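Local coordinates for protein transcription anti-terminator antagonist UpxZ (Bacteroides uniformis ATCC 8492, PDB 4EPZ) that probably antagonises transcription anti-termination and so takes part in regulating capsular polysaccharide synthesis, at residues L103-L108 against H122-L127; H17-L22 against R36-V41; S4-A9 against E59-L64. One frame throughout, in Å; residues are numbered along the deposited sequence. Where two conformers were deposited one is given.

Contact 1. Residues L103-L108 against H122-L127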
loop_
_atom_site.group_PDB
_atom_site.type_symbol
_atom_site.label_atom_id
_atom_site.label_comp_id
_atom_site.label_asym_id
_atom_site.label_seq_id
_atom_site.Cartn_x
_atom_site.Cartn_y
_atom_site.Cartn_z
ATOM N N LEU A 103 4.897 5.696 -7.471
ATOM C CA LEU A 103 3.565 5.105 -7.323
ATOM C C LEU A 103 3.576 3.626 -7.714
ATOM O O LEU A 103 3.044 2.767 -6.969
ATOM C CB LEU A 103 2.586 5.866 -8.232
ATOM C CG LEU A 103 1.179 5.246 -8.364
ATOM C CD1 LEU A 103 0.414 5.196 -6.995
ATOM C CD2 LEU A 103 0.380 5.996 -9.440
ATOM N N LYS A 104 4.167 3.336 -8.883
ATOM C CA LYS A 104 4.191 1.958 -9.412
ATOM C C LYS A 104 5.004 1.088 -8.461
ATOM O O LYS A 104 4.559 -0.022 -8.124
ATOM C CB LYS A 104 4.735 1.919 -10.842
ATOM C CG LYS A 104 4.562 0.514 -11.436
ATOM C CD LYS A 104 4.934 0.486 -12.905
ATOM C CE LYS A 104 4.475 -0.835 -13.468
ATOM N NZ LYS A 104 4.691 -0.898 -14.942
HETATM N N MSE A 105 6.139 1.605 -7.967
HETATM C CA MSE A 105 6.947 0.848 -7.000
HETATM C C MSE A 105 6.127 0.508 -5.727
HETATM O O MSE A 105 6.144 -0.630 -5.245
HETATM C CB MSE A 105 8.179 1.662 -6.598
HETATM C CG MSE A 105 9.050 0.938 -5.581
HETATM SE SE MSE A 105 9.885 -0.665 -6.388
HETATM C CE MSE A 105 10.483 -1.386 -4.607
ATOM N N ARG A 106 5.409 1.492 -5.205
ATOM C CA ARG A 106 4.578 1.288 -4.002
ATOM C C ARG A 106 3.457 0.286 -4.278
ATOM O O ARG A 106 3.200 -0.570 -3.442
ATOM C CB ARG A 106 4.025 2.635 -3.507
ATOM C CG ARG A 106 5.169 3.492 -2.917
ATOM C CD ARG A 106 4.703 4.910 -2.731
ATOM N NE ARG A 106 5.579 5.624 -1.788
ATOM C CZ ARG A 106 5.463 6.922 -1.506
ATOM N NH1 ARG A 106 4.559 7.666 -2.130
ATOM N NH2 ARG A 106 6.281 7.494 -0.630
ATOM N N LEU A 107 2.850 0.335 -5.465
ATOM C CA LEU A 107 1.772 -0.613 -5.783
ATOM C C LEU A 107 2.349 -2.039 -5.905
ATOM O O LEU A 107 1.734 -3.013 -5.449
ATOM C CB LEU A 107 1.075 -0.226 -7.080
ATOM C CG LEU A 107 0.106 0.944 -6.979
ATOM C CD1 LEU A 107 -0.239 1.450 -8.391
ATOM C CD2 LEU A 107 -1.206 0.513 -6.286
ATOM N N LEU A 108 3.508 -2.163 -6.557
ATOM C CA LEU A 108 4.136 -3.495 -6.680
ATOM C C LEU A 108 4.477 -4.047 -5.311
ATOM O O LEU A 108 4.234 -5.233 -5.073
ATOM C CB LEU A 108 5.415 -3.458 -7.522
ATOM C CG LEU A 108 5.270 -3.176 -9.027
ATOM C CD1 LEU A 108 6.608 -2.672 -9.579
ATOM C CD2 LEU A 108 4.818 -4.467 -9.776
ATOM N N HIS A 122 9.678 -9.481 -8.478
ATOM C CA HIS A 122 10.652 -9.449 -9.567
ATOM C C HIS A 122 10.626 -8.104 -10.276
ATOM O O HIS A 122 11.693 -7.486 -10.458
ATOM C CB HIS A 122 10.426 -10.596 -10.561
ATOM C CG HIS A 122 11.450 -10.632 -11.648
ATOM N ND1 HIS A 122 12.665 -11.268 -11.470
ATOM C CD2 HIS A 122 11.434 -10.057 -12.873
ATOM C CE1 HIS A 122 13.338 -11.087 -12.596
ATOM N NE2 HIS A 122 12.645 -10.367 -13.471
ATOM N N GLU A 123 9.411 -7.618 -10.621
ATOM C CA GLU A 123 9.265 -6.323 -11.273
ATOM C C GLU A 123 9.701 -5.168 -10.331
ATOM O O GLU A 123 10.367 -4.234 -10.780
ATOM C CB GLU A 123 7.826 -6.147 -11.719
ATOM C CG GLU A 123 7.647 -4.883 -12.524
ATOM C CD GLU A 123 6.329 -4.776 -13.255
ATOM O OE1 GLU A 123 5.528 -5.740 -13.217
ATOM O OE2 GLU A 123 6.108 -3.719 -13.884
ATOM N N ALA A 124 9.372 -5.264 -9.029
ATOM C CA ALA A 124 9.775 -4.282 -8.034
ATOM C C ALA A 124 11.318 -4.206 -7.945
ATOM O O ALA A 124 11.857 -3.095 -7.947
ATOM C CB ALA A 124 9.179 -4.639 -6.679
ATOM N N HIS A 125 12.031 -5.365 -7.950
ATOM C CA HIS A 125 13.508 -5.321 -7.938
ATOM C C HIS A 125 14.087 -4.706 -9.222
ATOM O O HIS A 125 15.119 -4.040 -9.152
ATOM C CB HIS A 125 14.110 -6.697 -7.666
ATOM C CG HIS A 125 14.030 -7.038 -6.214
ATOM N ND1 HIS A 125 14.835 -6.400 -5.278
ATOM C CD2 HIS A 125 13.158 -7.835 -5.565
ATOM C CE1 HIS A 125 14.470 -6.878 -4.102
ATOM N NE2 HIS A 125 13.483 -7.773 -4.228
ATOM N N GLN A 126 13.414 -4.883 -10.371
ATOM C CA GLN A 126 13.861 -4.290 -11.632
ATOM C C GLN A 126 13.739 -2.767 -11.568
ATOM O O GLN A 126 14.605 -2.055 -12.084
ATOM C CB GLN A 126 13.074 -4.858 -12.824
ATOM C CG GLN A 126 13.512 -6.267 -13.225
ATOM C CD GLN A 126 12.735 -6.808 -14.405
ATOM O OE1 GLN A 126 11.503 -6.859 -14.398
ATOM N NE2 GLN A 126 13.441 -7.262 -15.432
ATOM N N LEU A 127 12.674 -2.259 -10.907
ATOM C CA LEU A 127 12.488 -0.813 -10.755
ATOM C C LEU A 127 13.587 -0.249 -9.864
ATOM O O LEU A 127 14.199 0.784 -10.180
ATOM C CB LEU A 127 11.121 -0.504 -10.142
ATOM C CG LEU A 127 10.048 0.037 -11.044
ATOM C CD1 LEU A 127 8.897 0.546 -10.227
ATOM C CD2 LEU A 127 10.587 1.151 -12.000
HETATM O O HOH W 1 4.298 -3.473 -15.579
#
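Glu123 meets Lys104 and Leu108 where helices 102-115 and 118-129, consecutive in the chain, pack as a helical hairpin; the segment axes approach to 9.4 Å at 149° between their directions. With CG opposite the backbone N (chi1 -174°) and the chain extended beyond it, Glu123 passes across Leu108 at about a right angle: CG touches Leu108 CD1, and OE1 lies 3.7 Å from Leu108 CD2. The other oxygen, Glu123 OE2, makes a weak, salt-bridging hydrogen bond with Lys104 NZ at 3.3 Å, and a water accepts from NZ and donates to OE2. Lys104 NZ also bonds to Leu98 O, its main partner. Ala124 sits at the closest backbone approach, its CA 5.9 Å from that of Leu108. Its methyl CB is 4.0 Å from Leu108 CB, while selenomethionine Met105, bent at chi2 (67°), carries SE to 3.5 Å from Ala124 O. Leu127 slides past Met105 in the opposite direction, its CD1 lying 3.7 Å from Met105 N and 4.0 Å from Leu108 CD1. Ile143 of helix 138-152 packs against Met105 and Leu147 against Ala124. Apolar packing thus joins the two helices, while the Lys104 charge is shared among Leu98 O, the water and Glu123 OE2, so the direct ion pair is probably not its main hold.

Contact 2. Residues H17-L22 against R36-V41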
loop_
_atom_site.group_PDB
_atom_site.type_symbol
_atom_site.label_atom_id
_atom_site.label_comp_id
_atom_site.label_asym_id
_atom_site.label_seq_id
_atom_site.Cartn_x
_atom_site.Cartn_y
_atom_site.Cartn_z
ATOM N N HIS A 17 0.266 6.124 6.042
ATOM C CA HIS A 17 1.707 6.083 6.284
ATOM C C HIS A 17 2.041 6.535 7.713
ATOM O O HIS A 17 2.805 5.867 8.399
ATOM C CB HIS A 17 2.451 6.976 5.282
ATOM C CG HIS A 17 3.928 6.919 5.463
ATOM N ND1 HIS A 17 4.597 7.890 6.174
ATOM C CD2 HIS A 17 4.815 5.973 5.067
ATOM C CE1 HIS A 17 5.872 7.532 6.156
ATOM N NE2 HIS A 17 6.056 6.400 5.486
ATOM N N GLU A 18 1.450 7.657 8.134
ATOM C CA GLU A 18 1.614 8.269 9.463
ATOM C C GLU A 18 1.277 7.251 10.550
ATOM O O GLU A 18 2.034 7.073 11.508
ATOM C CB GLU A 18 0.699 9.509 9.590
ATOM C CG GLU A 18 0.803 10.231 10.931
ATOM C CD GLU A 18 -0.150 11.386 11.195
ATOM O OE1 GLU A 18 -1.035 11.656 10.350
ATOM O OE2 GLU A 18 -0.019 12.012 12.272
ATOM N N LEU A 19 0.141 6.572 10.371
ATOM C CA LEU A 19 -0.354 5.590 11.315
ATOM C C LEU A 19 0.605 4.399 11.412
ATOM O O LEU A 19 0.923 3.969 12.521
ATOM C CB LEU A 19 -1.772 5.152 10.895
ATOM C CG LEU A 19 -2.532 4.149 11.762
ATOM C CD1 LEU A 19 -2.488 4.508 13.280
ATOM C CD2 LEU A 19 -3.963 4.039 11.288
HETATM N N MSE A 20 1.108 3.904 10.274
HETATM C CA MSE A 20 1.989 2.726 10.257
HETATM C C MSE A 20 3.389 3.016 10.815
HETATM O O MSE A 20 4.001 2.119 11.387
HETATM C CB MSE A 20 2.073 2.150 8.843
HETATM C CG MSE A 20 0.789 1.457 8.496
HETATM SE SE MSE A 20 0.783 0.457 6.855
HETATM C CE MSE A 20 0.832 1.965 5.593
ATOM N N TYR A 21 3.862 4.238 10.696
ATOM C CA TYR A 21 5.209 4.624 11.124
ATOM C C TYR A 21 5.253 5.254 12.528
ATOM O O TYR A 21 6.299 5.773 12.940
ATOM C CB TYR A 21 5.802 5.575 10.070
ATOM C CG TYR A 21 6.519 4.807 8.981
ATOM C CD1 TYR A 21 5.812 4.040 8.055
ATOM C CD2 TYR A 21 7.907 4.807 8.902
ATOM C CE1 TYR A 21 6.473 3.275 7.095
ATOM C CE2 TYR A 21 8.577 4.051 7.945
ATOM C CZ TYR A 21 7.857 3.287 7.045
ATOM O OH TYR A 21 8.534 2.579 6.090
ATOM N N LEU A 22 4.140 5.147 13.275
ATOM C CA LEU A 22 3.965 5.731 14.606
ATOM C C LEU A 22 4.764 4.975 15.672
ATOM O O LEU A 22 4.943 3.763 15.576
ATOM C CB LEU A 22 2.466 5.718 14.948
ATOM C CG LEU A 22 1.909 6.827 15.842
ATOM C CD1 LEU A 22 1.951 8.181 15.148
ATOM C CD2 LEU A 22 0.468 6.518 16.220
ATOM N N ARG A 36 -9.169 7.197 17.434
ATOM C CA ARG A 36 -9.640 8.259 16.527
ATOM C C ARG A 36 -8.909 8.188 15.160
ATOM O O ARG A 36 -9.572 8.197 14.119
ATOM C CB ARG A 36 -9.429 9.639 17.185
ATOM C CG ARG A 36 -10.327 10.773 16.681
ATOM C CD ARG A 36 -9.613 11.791 15.790
ATOM N NE ARG A 36 -8.299 12.199 16.296
ATOM C CZ ARG A 36 -7.182 12.190 15.573
ATOM N NH1 ARG A 36 -7.209 11.813 14.300
ATOM N NH2 ARG A 36 -6.032 12.565 16.116
ATOM N N LEU A 37 -7.554 8.096 15.182
ATOM C CA LEU A 37 -6.700 7.986 14.006
ATOM C C LEU A 37 -6.942 6.664 13.258
ATOM O O LEU A 37 -7.005 6.665 12.024
ATOM C CB LEU A 37 -5.218 8.112 14.386
ATOM C CG LEU A 37 -4.230 8.268 13.206
ATOM C CD1 LEU A 37 -4.519 9.530 12.391
ATOM C CD2 LEU A 37 -2.790 8.327 13.699
ATOM N N ASN A 38 -7.060 5.541 14.000
ATOM C CA ASN A 38 -7.340 4.261 13.359
ATOM C C ASN A 38 -8.714 4.284 12.739
ATOM O O ASN A 38 -8.889 3.720 11.655
ATOM C CB ASN A 38 -7.234 3.094 14.338
ATOM C CG ASN A 38 -5.840 2.601 14.449
ATOM O OD1 ASN A 38 -5.386 1.786 13.648
ATOM N ND2 ASN A 38 -5.119 3.125 15.417
ATOM N N LYS A 39 -9.684 4.955 13.420
ATOM C CA LYS A 39 -11.069 5.068 12.960
ATOM C C LYS A 39 -11.129 5.948 11.717
ATOM O O LYS A 39 -11.820 5.611 10.767
ATOM C CB LYS A 39 -11.986 5.625 14.082
ATOM C CG LYS A 39 -13.472 5.780 13.719
ATOM C CD LYS A 39 -14.169 4.464 13.356
ATOM C CE LYS A 39 -15.671 4.610 13.260
ATOM N NZ LYS A 39 -16.315 4.719 14.597
ATOM N N GLU A 40 -10.427 7.078 11.743
ATOM C CA GLU A 40 -10.433 8.001 10.613
ATOM C C GLU A 40 -9.851 7.344 9.357
ATOM O O GLU A 40 -10.388 7.548 8.264
ATOM C CB GLU A 40 -9.676 9.275 10.913
ATOM C CG GLU A 40 -9.965 10.310 9.837
ATOM C CD GLU A 40 -9.397 11.695 10.026
ATOM O OE1 GLU A 40 -8.983 12.035 11.160
ATOM O OE2 GLU A 40 -9.346 12.435 9.018
ATOM N N VAL A 41 -8.759 6.569 9.507
ATOM C CA VAL A 41 -8.176 5.857 8.353
ATOM C C VAL A 41 -9.214 4.840 7.815
ATOM O O VAL A 41 -9.421 4.777 6.602
ATOM C CB VAL A 41 -6.798 5.209 8.658
ATOM C CG1 VAL A 41 -6.368 4.239 7.554
ATOM C CG2 VAL A 41 -5.723 6.285 8.869
#
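Leu19 and Leu37 stand opposite each other with their CA atoms 7.3 Å apart, on two segments that run in roughly opposite directions. Residues 17-20 are the last turn of helix 5-20, and Tyr21 is the first residue to leave helical backbone angles, although Tyr21 N still bonds to His17 O. Residues 36-41 lie well inside helix 32-49. Leu19 carries the contact. Its CG lies opposite the backbone N (chi1 -178°), which sends the two methyls toward the other helix. CD1 comes within 3.9 Å of Leu37 CD2, the two leucines sliding past each other in opposite senses, while CD2 reaches 3.7 Å from Val41 CG2. The pair of helices is an antiparallel helical hairpin inside the UpxZ family region, joined by a connection that is partly unmodelled, and Met15 and Leu12, earlier on helix 5-20, continue its packing against Leu37 and Val41. Between Leu37 and Val41 in sequence comes the amide of Asn38, crossing Leu19 at about a right angle: Leu19 CD2 is 3.6 Å from Asn38 OD1, and Leu19 CD1 is 3.7 Å from Asn38 ND2. Both polar atoms of the Asn38 amide have partners outside the two segments, ND2 donating to Phe34 O and OD1 accepting from Ile74 N, which fixes the rotation of this buried amide. Leu22, poorly ordered, adds a marginal touch of CD2 on Leu37 CD2 at 4.5 Å. Ala72 of helix 56-72 also packs against Leu19.

Contact 3. Residues S4-A9 against E59-L64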
loop_
_atom_site.group_PDB
_atom_site.type_symbol
_atom_site.label_atom_id
_atom_site.label_comp_id
_atom_site.label_asym_id
_atom_site.label_seq_id
_atom_site.Cartn_x
_atom_site.Cartn_y
_atom_site.Cartn_z
ATOM N N SER A 4 -11.174 16.805 -3.995
ATOM C CA SER A 4 -11.287 15.911 -5.141
ATOM C C SER A 4 -10.931 14.479 -4.753
ATOM O O SER A 4 -10.300 14.263 -3.720
ATOM C CB SER A 4 -10.339 16.365 -6.255
ATOM O OG SER A 4 -8.980 16.158 -5.887
ATOM N N LEU A 5 -11.275 13.522 -5.613
ATOM C CA LEU A 5 -10.941 12.116 -5.469
ATOM C C LEU A 5 -9.436 11.933 -5.246
ATOM O O LEU A 5 -9.029 11.268 -4.289
ATOM C CB LEU A 5 -11.358 11.431 -6.760
ATOM C CG LEU A 5 -11.929 10.072 -6.703
ATOM C CD1 LEU A 5 -13.355 10.133 -6.252
ATOM C CD2 LEU A 5 -11.901 9.470 -8.067
ATOM N N LEU A 6 -8.605 12.596 -6.084
ATOM C CA LEU A 6 -7.162 12.511 -5.939
ATOM C C LEU A 6 -6.687 13.115 -4.619
ATOM O O LEU A 6 -5.822 12.506 -3.976
ATOM C CB LEU A 6 -6.448 13.205 -7.115
ATOM C CG LEU A 6 -4.911 13.100 -7.115
ATOM C CD1 LEU A 6 -4.421 11.649 -7.331
ATOM C CD2 LEU A 6 -4.325 14.009 -8.185
ATOM N N SER A 7 -7.221 14.312 -4.223
ATOM C CA SER A 7 -6.843 14.951 -2.962
ATOM C C SER A 7 -7.132 14.010 -1.803
ATOM O O SER A 7 -6.285 13.845 -0.935
ATOM C CB SER A 7 -7.584 16.268 -2.758
ATOM O OG SER A 7 -6.980 17.255 -3.576
ATOM N N ARG A 8 -8.324 13.393 -1.816
ATOM C CA ARG A 8 -8.768 12.437 -0.805
ATOM C C ARG A 8 -7.811 11.230 -0.764
ATOM O O ARG A 8 -7.421 10.771 0.302
ATOM C CB ARG A 8 -10.211 11.987 -1.113
ATOM C CG ARG A 8 -11.287 13.046 -0.829
ATOM C CD ARG A 8 -12.651 12.645 -1.399
ATOM N NE ARG A 8 -13.195 11.458 -0.723
ATOM C CZ ARG A 8 -14.176 10.693 -1.193
ATOM N NH1 ARG A 8 -14.758 10.982 -2.350
ATOM N NH2 ARG A 8 -14.568 9.620 -0.522
ATOM N N ALA A 9 -7.442 10.709 -1.940
ATOM C CA ALA A 9 -6.530 9.549 -2.003
ATOM C C ALA A 9 -5.143 9.898 -1.469
ATOM O O ALA A 9 -4.546 9.104 -0.728
ATOM C CB ALA A 9 -6.410 9.034 -3.444
ATOM N N GLU A 59 -6.583 6.065 -10.829
ATOM C CA GLU A 59 -6.896 4.715 -10.366
ATOM C C GLU A 59 -5.719 4.122 -9.537
ATOM O O GLU A 59 -5.973 3.581 -8.466
ATOM C CB GLU A 59 -7.286 3.816 -11.560
ATOM C CG GLU A 59 -7.686 2.372 -11.206
ATOM C CD GLU A 59 -8.946 2.102 -10.389
ATOM O OE1 GLU A 59 -9.575 3.060 -9.877
ATOM O OE2 GLU A 59 -9.339 0.913 -10.313
ATOM N N GLY A 60 -4.464 4.275 -9.984
ATOM C CA GLY A 60 -3.309 3.823 -9.211
ATOM C C GLY A 60 -3.261 4.464 -7.829
ATOM O O GLY A 60 -3.022 3.788 -6.826
ATOM N N ASN A 61 -3.457 5.792 -7.760
ATOM C CA ASN A 61 -3.396 6.508 -6.479
ATOM C C ASN A 61 -4.546 6.085 -5.566
ATOM O O ASN A 61 -4.337 5.953 -4.357
ATOM C CB ASN A 61 -3.436 8.014 -6.719
ATOM C CG ASN A 61 -2.056 8.500 -7.049
ATOM O OD1 ASN A 61 -1.185 8.525 -6.179
ATOM N ND2 ASN A 61 -1.806 8.835 -8.310
ATOM N N LEU A 62 -5.759 5.910 -6.144
ATOM C CA LEU A 62 -6.912 5.437 -5.367
ATOM C C LEU A 62 -6.626 4.048 -4.779
ATOM O O LEU A 62 -6.834 3.814 -3.577
ATOM C CB LEU A 62 -8.144 5.368 -6.279
ATOM C CG LEU A 62 -8.952 6.639 -6.511
ATOM C CD1 LEU A 62 -10.034 6.362 -7.574
ATOM C CD2 LEU A 62 -9.667 7.083 -5.202
ATOM N N CYS A 63 -6.162 3.114 -5.627
ATOM C CA CYS A 63 -5.865 1.752 -5.191
ATOM C C CYS A 63 -4.790 1.731 -4.144
ATOM O O CYS A 63 -4.893 0.975 -3.183
ATOM C CB CYS A 63 -5.474 0.898 -6.379
ATOM S SG CYS A 63 -6.878 0.499 -7.418
ATOM N N LEU A 64 -3.717 2.516 -4.353
ATOM C CA LEU A 64 -2.654 2.542 -3.363
ATOM C C LEU A 64 -3.175 3.078 -2.028
ATOM O O LEU A 64 -2.901 2.468 -0.990
ATOM C CB LEU A 64 -1.465 3.375 -3.838
ATOM C CG LEU A 64 -0.299 3.448 -2.829
ATOM C CD1 LEU A 64 0.285 2.054 -2.550
ATOM C CD2 LEU A 64 0.779 4.418 -3.309
#
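Leu5 and Leu62 cross at about a right angle, branch against branch: Leu5 CD2 is 3.7 Å from Leu62 CD1, and Leu5 CG is 4.0 Å from Leu62 CD2. Leu62 gets there because its CG lies opposite the carbonyl carbon (chi1 -84°), which swings the branched end over to helix 5-20 although its CB does not point straight at it. One turn on from Leu5, Ala9 marks the closest backbone approach, with CA atoms of Ala9 and Leu62 5.3 Å apart. The small Ala9 methyl points at the other helix and meets it beside the backbone, CB lying 3.8 Å from Asn61 O, a carbonyl oxygen that also accepts from Gln13 NE2. Leu6 approaches from the other flank and runs at a slant to Asn61, its CD1 methyl resting 3.8 Å from Asn61 CB and close to the amide carbon. Asn61 ND2 donates to Glu57 O one turn back on its own helix, and the Leu6 methyl makes only van der Waals contact with the Asn61 side chain. Ser4 caps the start of helix 5-20: Ser4 OG accepts from Ser7 N at 3.0 Å with an N-H...O angle of 164°. A calcium ion is about 5 Å from the side chain of Leu5. The axes of the short segments approach to 9.1 Å, with 35° between their directions, so they run broadly parallel. Leu103 of helix 102-115 also packs on Asn61 and Leu64 of helix 56-72, while Arg90 and Ile91 of helix 80-92 touch Cys63.

Overall arrangement
From the N terminus, helix 5-20 opens contact 3 with its first turns and contact 2 with its last. Contact 2 closes first, at 36-41 on helix 32-49; contact 3 closes later, at 59-64 on helix 56-72, so contact 2 is nested in its loop. Helix 5-20 thereby packs against both following helices, the centres of contacts 2 and 3 lying 17 Å apart. Contact 1 opens and closes further along, joining helices 102-115 and 118-129 in series with the others. It nevertheless touches contact 3: Leu103, Arg106 and Leu107 pack on Gly60, Asn61 and Leu64 of helix 56-72, linking the N-terminal helices to the C-terminal ones. Contacts 1 and 2 lie on opposite sides of the chain's centre.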